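Putative glutathionylspermidine synthase (Methylobacillus flagellatus, PDB 3N6X) is a putative glutathionylspermidine synthase with a circularly permuted ATP-grasp fold, and so probably acts as an ATP-dependent ligase, though its substrates are not established. Local coordinates at residues Ala91-Lys96 with Leu335-Ile340; Met100-Val105 with Gly316-Lys321. All coordinates share one frame; numbering follows the deposited sequence.

Interaction 1. Residues Ala91-Lys96 with Leu335-Ile340; sequences AIQRVK and LGEEPI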
ATOM      1  N   ALA A  91       9.903   3.030  -7.430  1.00 29.79           N
ATOM      2  CA  ALA A  91       9.303   2.072  -6.483  1.00 29.11           C
ATOM      3  C   ALA A  91      10.128   0.787  -6.369  1.00 30.99           C
ATOM      4  O   ALA A  91      10.344   0.306  -5.258  1.00 28.60           O
ATOM      5  CB  ALA A  91       7.865   1.754  -6.890  1.00 29.76           C
ATOM      6  N   ILE A  92      10.648   0.264  -7.512  1.00 29.53           N
ATOM      7  CA  ILE A  92      11.488  -0.949  -7.523  1.00 29.77           C
ATOM      8  C   ILE A  92      12.803  -0.693  -6.771  1.00 34.10           C
ATOM      9  O   ILE A  92      13.249  -1.544  -5.992  1.00 33.99           O
ATOM     10  CB  ILE A  92      11.732  -1.457  -8.982  1.00 33.06           C
ATOM     11  CG1 ILE A  92      10.452  -2.090  -9.560  1.00 33.80           C
ATOM     12  CG2 ILE A  92      12.931  -2.449  -9.056  1.00 31.63           C
ATOM     13  CD1 ILE A  92      10.441  -2.249 -11.104  1.00 34.33           C
ATOM     14  N   GLN A  93      13.413   0.492  -6.996  1.00 30.24           N
ATOM     15  CA  GLN A  93      14.670   0.875  -6.344  1.00 28.76           C
ATOM     16  C   GLN A  93      14.497   0.888  -4.832  1.00 30.56           C
ATOM     17  O   GLN A  93      15.322   0.319  -4.115  1.00 29.99           O
ATOM     18  CB  GLN A  93      15.138   2.259  -6.845  1.00 28.99           C
ATOM     19  CG  GLN A  93      16.412   2.742  -6.152  1.00 28.00           C
ATOM     20  CD  GLN A  93      16.634   4.209  -6.317  1.00 37.02           C
ATOM     21  OE1 GLN A  93      15.844   5.041  -5.865  1.00 34.29           O
ATOM     22  NE2 GLN A  93      17.738   4.558  -6.924  1.00 27.24           N
ATOM     23  N   ARG A  94      13.392   1.516  -4.353  1.00 25.46           N
ATOM     24  CA  ARG A  94      13.071   1.651  -2.943  1.00 24.76           C
ATOM     25  C   ARG A  94      12.835   0.293  -2.296  1.00 30.76           C
ATOM     26  O   ARG A  94      13.392   0.015  -1.236  1.00 31.79           O
ATOM     27  CB  ARG A  94      11.844   2.558  -2.768  1.00 24.32           C
ATOM     28  CG  ARG A  94      11.593   2.955  -1.324  1.00 29.35           C
ATOM     29  CD  ARG A  94      10.402   3.883  -1.190  1.00 27.47           C
ATOM     30  NE  ARG A  94      10.145   4.221   0.214  1.00 28.00           N
ATOM     31  CZ  ARG A  94      10.550   5.346   0.800  1.00 37.79           C
ATOM     32  NH1 ARG A  94      11.228   6.257   0.110  1.00 32.97           N
ATOM     33  NH2 ARG A  94      10.273   5.571   2.076  1.00 23.50           N
ATOM     34  N   VAL A  95      12.043  -0.565  -2.950  1.00 28.01           N
ATOM     35  CA  VAL A  95      11.725  -1.899  -2.445  1.00 27.26           C
ATOM     36  C   VAL A  95      12.950  -2.816  -2.445  1.00 30.98           C
ATOM     37  O   VAL A  95      13.138  -3.560  -1.480  1.00 31.35           O
ATOM     38  CB  VAL A  95      10.479  -2.495  -3.155  1.00 31.51           C
ATOM     39  CG1 VAL A  95      10.290  -3.982  -2.827  1.00 31.64           C
ATOM     40  CG2 VAL A  95       9.235  -1.702  -2.782  1.00 30.97           C
ATOM     41  N   LYS A  96      13.856  -2.679  -3.447  1.00 27.40           N
ATOM     42  CA  LYS A  96      15.103  -3.470  -3.428  1.00 27.42           C
ATOM     43  C   LYS A  96      15.941  -3.120  -2.212  1.00 31.05           C
ATOM     44  O   LYS A  96      16.412  -4.015  -1.525  1.00 33.22           O
ATOM     45  CB  LYS A  96      15.923  -3.291  -4.716  1.00 30.05           C
ATOM     46  CG  LYS A  96      15.365  -4.075  -5.902  1.00 40.84           C
ATOM     47  CD  LYS A  96      16.086  -3.702  -7.203  1.00 48.03           C
ATOM     48  CE  LYS A  96      15.822  -4.696  -8.312  1.00 53.62           C
ATOM     49  NZ  LYS A  96      16.429  -4.255  -9.598  1.00 61.43           N
ATOM     50  N   LEU A 335      22.561   0.183  -2.686  1.00 31.26           N
ATOM     51  CA  LEU A 335      22.538   0.219  -4.141  1.00 31.76           C
ATOM     52  C   LEU A 335      23.571   1.155  -4.754  1.00 38.34           C
ATOM     53  O   LEU A 335      23.771   1.113  -5.966  1.00 37.74           O
ATOM     54  CB  LEU A 335      21.127   0.569  -4.641  1.00 31.51           C
ATOM     55  CG  LEU A 335      19.999  -0.353  -4.169  1.00 35.95           C
ATOM     56  CD1 LEU A 335      18.650   0.264  -4.463  1.00 35.34           C
ATOM     57  CD2 LEU A 335      20.097  -1.720  -4.834  1.00 38.45           C
ATOM     58  N   GLY A 336      24.192   2.008  -3.925  1.00 35.43           N
ATOM     59  CA  GLY A 336      25.163   2.996  -4.389  1.00 35.48           C
ATOM     60  C   GLY A 336      24.552   3.997  -5.350  1.00 40.18           C
ATOM     61  O   GLY A 336      25.225   4.471  -6.268  1.00 40.71           O
ATOM     62  N   GLU A 337      23.251   4.313  -5.152  1.00 35.67           N
ATOM     63  CA  GLU A 337      22.489   5.198  -6.034  1.00 34.10           C
ATOM     64  C   GLU A 337      21.842   6.301  -5.239  1.00 38.21           C
ATOM     65  O   GLU A 337      21.609   6.146  -4.040  1.00 37.67           O
ATOM     66  CB  GLU A 337      21.361   4.406  -6.739  1.00 34.66           C
ATOM     67  CG  GLU A 337      21.820   3.292  -7.659  1.00 35.86           C
ATOM     68  CD  GLU A 337      20.697   2.435  -8.229  1.00 52.63           C
ATOM     69  OE1 GLU A 337      19.515   2.652  -7.863  1.00 38.93           O
ATOM     70  OE2 GLU A 337      21.004   1.541  -9.048  1.00 46.09           O
ATOM     71  N   GLU A 338      21.442   7.371  -5.927  1.00 34.63           N
ATOM     72  CA  GLU A 338      20.656   8.434  -5.339  1.00 34.61           C
ATOM     73  C   GLU A 338      19.166   8.037  -5.408  1.00 38.38           C
ATOM     74  O   GLU A 338      18.734   7.457  -6.415  1.00 37.75           O
ATOM     75  CB  GLU A 338      20.894   9.759  -6.101  1.00 36.27           C
ATOM     76  CG  GLU A 338      22.117  10.528  -5.608  1.00 42.46           C
ATOM     77  CD  GLU A 338      22.062  10.910  -4.139  1.00 62.89           C
ATOM     78  OE1 GLU A 338      21.197  11.739  -3.765  1.00 53.98           O
ATOM     79  OE2 GLU A 338      22.854  10.341  -3.352  1.00 52.79           O
ATOM     80  N   PRO A 339      18.361   8.318  -4.351  1.00 33.98           N
ATOM     81  CA  PRO A 339      16.932   7.951  -4.400  1.00 32.93           C
ATOM     82  C   PRO A 339      16.185   8.616  -5.554  1.00 38.23           C
ATOM     83  O   PRO A 339      16.294   9.831  -5.735  1.00 38.76           O
ATOM     84  CB  PRO A 339      16.396   8.436  -3.043  1.00 33.59           C
ATOM     85  CG  PRO A 339      17.600   8.517  -2.170  1.00 38.42           C
ATOM     86  CD  PRO A 339      18.709   8.951  -3.062  1.00 34.70           C
ATOM     87  N   ILE A 340      15.414   7.825  -6.332  1.00 34.03           N
ATOM     88  CA  ILE A 340      14.600   8.364  -7.435  1.00 32.30           C
ATOM     89  C   ILE A 340      13.377   9.085  -6.839  1.00 36.10           C
ATOM     90  O   ILE A 340      13.060  10.205  -7.243  1.00 35.04           O
ATOM     91  CB  ILE A 340      14.192   7.241  -8.449  1.00 33.54           C
ATOM     92  CG1 ILE A 340      15.432   6.656  -9.170  1.00 33.01           C
ATOM     93  CG2 ILE A 340      13.106   7.736  -9.454  1.00 29.93           C
ATOM     94  CD1 ILE A 340      15.196   5.272  -9.805  1.00 33.34           C
TER
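Gln93 reaches from helix 81-105 into the turn 335-340 and spends its whole carboxamide on three hydrogen bonds there. The straightest runs from Gln93 NE2 to Glu337 OE1, 2.8 Å long with an N-H...O angle of 177°; the acceptor lies in the amide plane and is met on its anti side, while amide and carboxylate planes stand 45° apart. The other NE2 bond goes to Glu338 O at 3.1 Å, with the donor well above that carbonyl's plane. In return, Ile340 N donates to Gln93 OE1 at 2.9 Å, in the carbonyl plane and on a lone pair. Bonds at both ends of the amide fix its flip, a task for which glutamine, donor and acceptor in one group, is well suited. Its CG stands anti to the backbone N (chi1 177°) and the chain runs on extended, carrying the amide clear of the helix. With an alanine here, the Ile340 N-H and the Glu338 carbonyl would probably lose their mates, and the Glu337 carboxylate would be free to turn. Leu335, which also packs on Ala97, covers the aliphatic stem, its CD1 3.7 Å from Gln93 CG; the isoleucine end flanks the amide, Ile340 CD1 lying 3.9 Å from Gln93 CD. Glu338 turns its carboxylate elsewhere, to a salt bridge with Arg332. The contact is thus a helix-borne glutamine whose amide bonds to Glu338 O and Ile340 N, the backbone groups flanking Pro339, and to the Glu337 carboxylate, tying an irregular loop to helix 81-105 at the surface of the ATP-grasp-type fold.

Interaction 2. Residues Met100-Val105 with Gly316-Lys321; sequences MFLHDV and GVADDK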
HETATM    1  N   MSE A 100      17.004  -5.491   0.960  1.00 28.37           N
HETATM    2  CA  MSE A 100      18.418  -5.636   1.294  1.00 27.92           C
HETATM    3  C   MSE A 100      18.691  -5.169   2.737  1.00 30.67           C
HETATM    4  O   MSE A 100      19.491  -5.786   3.442  1.00 30.62           O
HETATM    5  CB  MSE A 100      19.282  -4.890   0.294  1.00 29.66           C
HETATM    6  CG  MSE A 100      19.244  -5.521  -1.080  1.00 35.92           C
HETATM    7 SE   MSE A 100      20.246  -4.523  -2.368  0.75 43.27          SE
HETATM    8  CE  MSE A 100      22.003  -5.181  -1.858  1.00 38.73           C
ATOM      9  N   PHE A 101      17.956  -4.139   3.194  1.00 25.86           N
ATOM     10  CA  PHE A 101      18.024  -3.662   4.577  1.00 25.78           C
ATOM     11  C   PHE A 101      17.578  -4.766   5.535  1.00 30.73           C
ATOM     12  O   PHE A 101      18.271  -5.037   6.514  1.00 30.98           O
ATOM     13  CB  PHE A 101      17.154  -2.403   4.772  1.00 26.24           C
ATOM     14  CG  PHE A 101      16.932  -2.051   6.224  1.00 26.08           C
ATOM     15  CD1 PHE A 101      17.973  -1.545   7.002  1.00 28.55           C
ATOM     16  CD2 PHE A 101      15.697  -2.256   6.825  1.00 27.27           C
ATOM     17  CE1 PHE A 101      17.781  -1.256   8.357  1.00 29.56           C
ATOM     18  CE2 PHE A 101      15.504  -1.980   8.185  1.00 30.79           C
ATOM     19  CZ  PHE A 101      16.545  -1.467   8.942  1.00 29.21           C
ATOM     20  N   LEU A 102      16.440  -5.438   5.215  1.00 27.91           N
ATOM     21  CA  LEU A 102      15.879  -6.531   6.028  1.00 27.23           C
ATOM     22  C   LEU A 102      16.814  -7.741   6.108  1.00 32.90           C
ATOM     23  O   LEU A 102      17.010  -8.280   7.186  1.00 34.04           O
ATOM     24  CB  LEU A 102      14.468  -6.921   5.548  1.00 26.11           C
ATOM     25  CG  LEU A 102      13.378  -5.907   5.922  1.00 29.28           C
ATOM     26  CD1 LEU A 102      12.126  -6.088   5.058  1.00 27.83           C
ATOM     27  CD2 LEU A 102      13.032  -5.981   7.430  1.00 28.98           C
ATOM     28  N   HIS A 103      17.460  -8.104   5.000  1.00 29.92           N
ATOM     29  CA  HIS A 103      18.474  -9.148   5.027  1.00 29.91           C
ATOM     30  C   HIS A 103      19.655  -8.700   5.917  1.00 34.36           C
ATOM     31  O   HIS A 103      20.172  -9.490   6.704  1.00 34.75           O
ATOM     32  CB  HIS A 103      18.966  -9.475   3.603  1.00 30.63           C
ATOM     33  CG  HIS A 103      20.087 -10.455   3.590  1.00 34.76           C
ATOM     34  ND1 HIS A 103      19.852 -11.820   3.638  1.00 37.33           N
ATOM     35  CD2 HIS A 103      21.424 -10.241   3.642  1.00 37.86           C
ATOM     36  CE1 HIS A 103      21.047 -12.393   3.681  1.00 37.34           C
ATOM     37  NE2 HIS A 103      22.025 -11.485   3.681  1.00 37.84           N
ATOM     38  N   ASP A 104      20.064  -7.433   5.798  1.00 30.52           N
ATOM     39  CA  ASP A 104      21.187  -6.910   6.579  1.00 29.54           C
ATOM     40  C   ASP A 104      20.918  -6.890   8.107  1.00 32.74           C
ATOM     41  O   ASP A 104      21.754  -7.400   8.856  1.00 32.08           O
ATOM     42  CB  ASP A 104      21.606  -5.528   6.065  1.00 30.81           C
ATOM     43  CG  ASP A 104      22.944  -5.029   6.578  1.00 31.45           C
ATOM     44  OD1 ASP A 104      23.824  -5.863   6.845  1.00 31.31           O
ATOM     45  OD2 ASP A 104      23.137  -3.811   6.617  1.00 37.52           O
ATOM     46  N   VAL A 105      19.730  -6.358   8.570  1.00 29.28           N
ATOM     47  CA  VAL A 105      19.415  -6.306  10.022  1.00 30.18           C
ATOM     48  C   VAL A 105      19.383  -7.650  10.701  1.00 34.60           C
ATOM     49  O   VAL A 105      19.564  -7.721  11.928  1.00 34.09           O
ATOM     50  CB  VAL A 105      18.162  -5.484  10.414  1.00 34.69           C
ATOM     51  CG1 VAL A 105      18.435  -4.017  10.352  1.00 35.58           C
ATOM     52  CG2 VAL A 105      16.931  -5.875   9.600  1.00 34.08           C
ATOM     53  N   GLY A 316       8.232  -5.797   9.684  1.00 30.09           N
ATOM     54  CA  GLY A 316       7.724  -4.606  10.359  1.00 29.83           C
ATOM     55  C   GLY A 316       8.783  -3.598  10.771  1.00 34.72           C
ATOM     56  O   GLY A 316       8.483  -2.413  10.917  1.00 33.80           O
ATOM     57  N   VAL A 317      10.033  -4.062  10.980  1.00 30.86           N
ATOM     58  CA  VAL A 317      11.131  -3.184  11.351  1.00 29.95           C
ATOM     59  C   VAL A 317      11.482  -2.195  10.209  1.00 34.49           C
ATOM     60  O   VAL A 317      11.971  -1.105  10.485  1.00 34.57           O
ATOM     61  CB  VAL A 317      12.365  -3.975  11.885  1.00 33.10           C
ATOM     62  CG1 VAL A 317      13.082  -4.737  10.766  1.00 31.85           C
ATOM     63  CG2 VAL A 317      13.332  -3.056  12.622  1.00 33.34           C
ATOM     64  N   ALA A 318      11.167  -2.552   8.944  1.00 29.88           N
ATOM     65  CA  ALA A 318      11.477  -1.705   7.780  1.00 28.72           C
ATOM     66  C   ALA A 318      10.391  -0.651   7.449  1.00 32.28           C
ATOM     67  O   ALA A 318      10.711   0.388   6.864  1.00 32.17           O
ATOM     68  CB  ALA A 318      11.764  -2.564   6.570  1.00 29.23           C
ATOM     69  N   ASP A 319       9.128  -0.910   7.802  1.00 27.83           N
ATOM     70  CA  ASP A 319       8.083   0.066   7.512  1.00 28.67           C
ATOM     71  C   ASP A 319       7.553   0.783   8.754  1.00 33.83           C
ATOM     72  O   ASP A 319       6.616   1.570   8.648  1.00 33.74           O
ATOM     73  CB  ASP A 319       6.950  -0.542   6.669  1.00 31.12           C
ATOM     74  CG  ASP A 319       6.127  -1.589   7.387  1.00 38.35           C
ATOM     75  OD1 ASP A 319       6.515  -1.983   8.507  1.00 40.31           O
ATOM     76  OD2 ASP A 319       5.121  -2.046   6.809  1.00 40.73           O
ATOM     77  N   ASP A 320       8.191   0.555   9.922  1.00 32.85           N
ATOM     78  CA  ASP A 320       7.890   1.288  11.153  1.00 33.76           C
ATOM     79  C   ASP A 320       8.201   2.793  10.962  1.00 37.50           C
ATOM     80  O   ASP A 320       9.170   3.144  10.287  1.00 36.72           O
ATOM     81  CB  ASP A 320       8.713   0.743  12.330  1.00 36.17           C
ATOM     82  CG  ASP A 320       8.351   1.400  13.649  1.00 49.95           C
ATOM     83  OD1 ASP A 320       7.339   0.990  14.258  1.00 53.48           O
ATOM     84  OD2 ASP A 320       9.029   2.380  14.027  1.00 54.31           O
ATOM     85  N   LYS A 321       7.385   3.661  11.567  1.00 36.21           N
ATOM     86  CA  LYS A 321       7.519   5.119  11.470  1.00 36.24           C
ATOM     87  C   LYS A 321       8.936   5.632  11.811  1.00 40.04           C
ATOM     88  O   LYS A 321       9.401   6.583  11.179  1.00 39.89           O
ATOM     89  CB  LYS A 321       6.414   5.832  12.294  1.00 38.68           C
ATOM     90  CG  LYS A 321       6.850   6.374  13.669  1.00 56.48           C
ATOM     91  CD  LYS A 321       6.603   5.388  14.807  1.00 60.78           C
ATOM     92  CE  LYS A 321       6.306   6.094  16.118  1.00 56.85           C
ATOM     93  NZ  LYS A 321       7.482   6.837  16.651  1.00 51.31           N
TER
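With CG anti to the backbone N (chi1 167°), Phe101 sends its ring from helix 81-105 toward Ala318, whose methyl carbon CB lies at the ring edge, 4.0 Å from CD2. Leu102 takes the other common helical setting, CG anti to its carbonyl carbon (chi1 -74°), and this lets CD2 touch two partners: Val317 CG1 at 3.6 Å and Ala318 CB at 3.7 Å. The branched leucine end therefore touches both neighbours at once, while the small alanine lets the backbones come close, CA of Leu102 and CA of Ala318 being 6.8 Å apart. This is buried apolar packing of the C-terminal end of helix 81-105 against the short, weakly bonded helix 316-319, two parts of the ATP-grasp-type chain more than 200 residues apart. Val105, one helical turn on from Phe101, meets Val317 tip to tip, CG2 to CG1 at 4.2 Å. Beta-branched valine suits both positions, presenting a methyl close to its own backbone. No hydrogen bond crosses between the segments. Farther out, Met330 and Tyr334 of helix 327-335 also pack on Phe101, and Tyr141 touches Leu102. Beyond the apolar patch, Asp319 forms a salt bridge with Arg165.

Both interactions draw on helix 81-105, at points about two and a half turns apart, and their centres lie 14 Å from each other. Interaction 1 is largely polar and at the surface; interaction 2 is apolar and buried. Helix 327-335 joins them: its last residue, Leu335, belongs to interaction 1, yet its CD2 packs 3.7 Å from SE of the selenomethionine Met100, at the start of 100-105. Along the chain, 316-321 comes shortly before that helix and 335-340 begins at its end, so the pairs follow opposite orders on the two sides. Glycerol molecules, probably from the crystallisation liquor, lie near Glu338 and are hydrogen-bonded to Asp319, and weakly to Asp104.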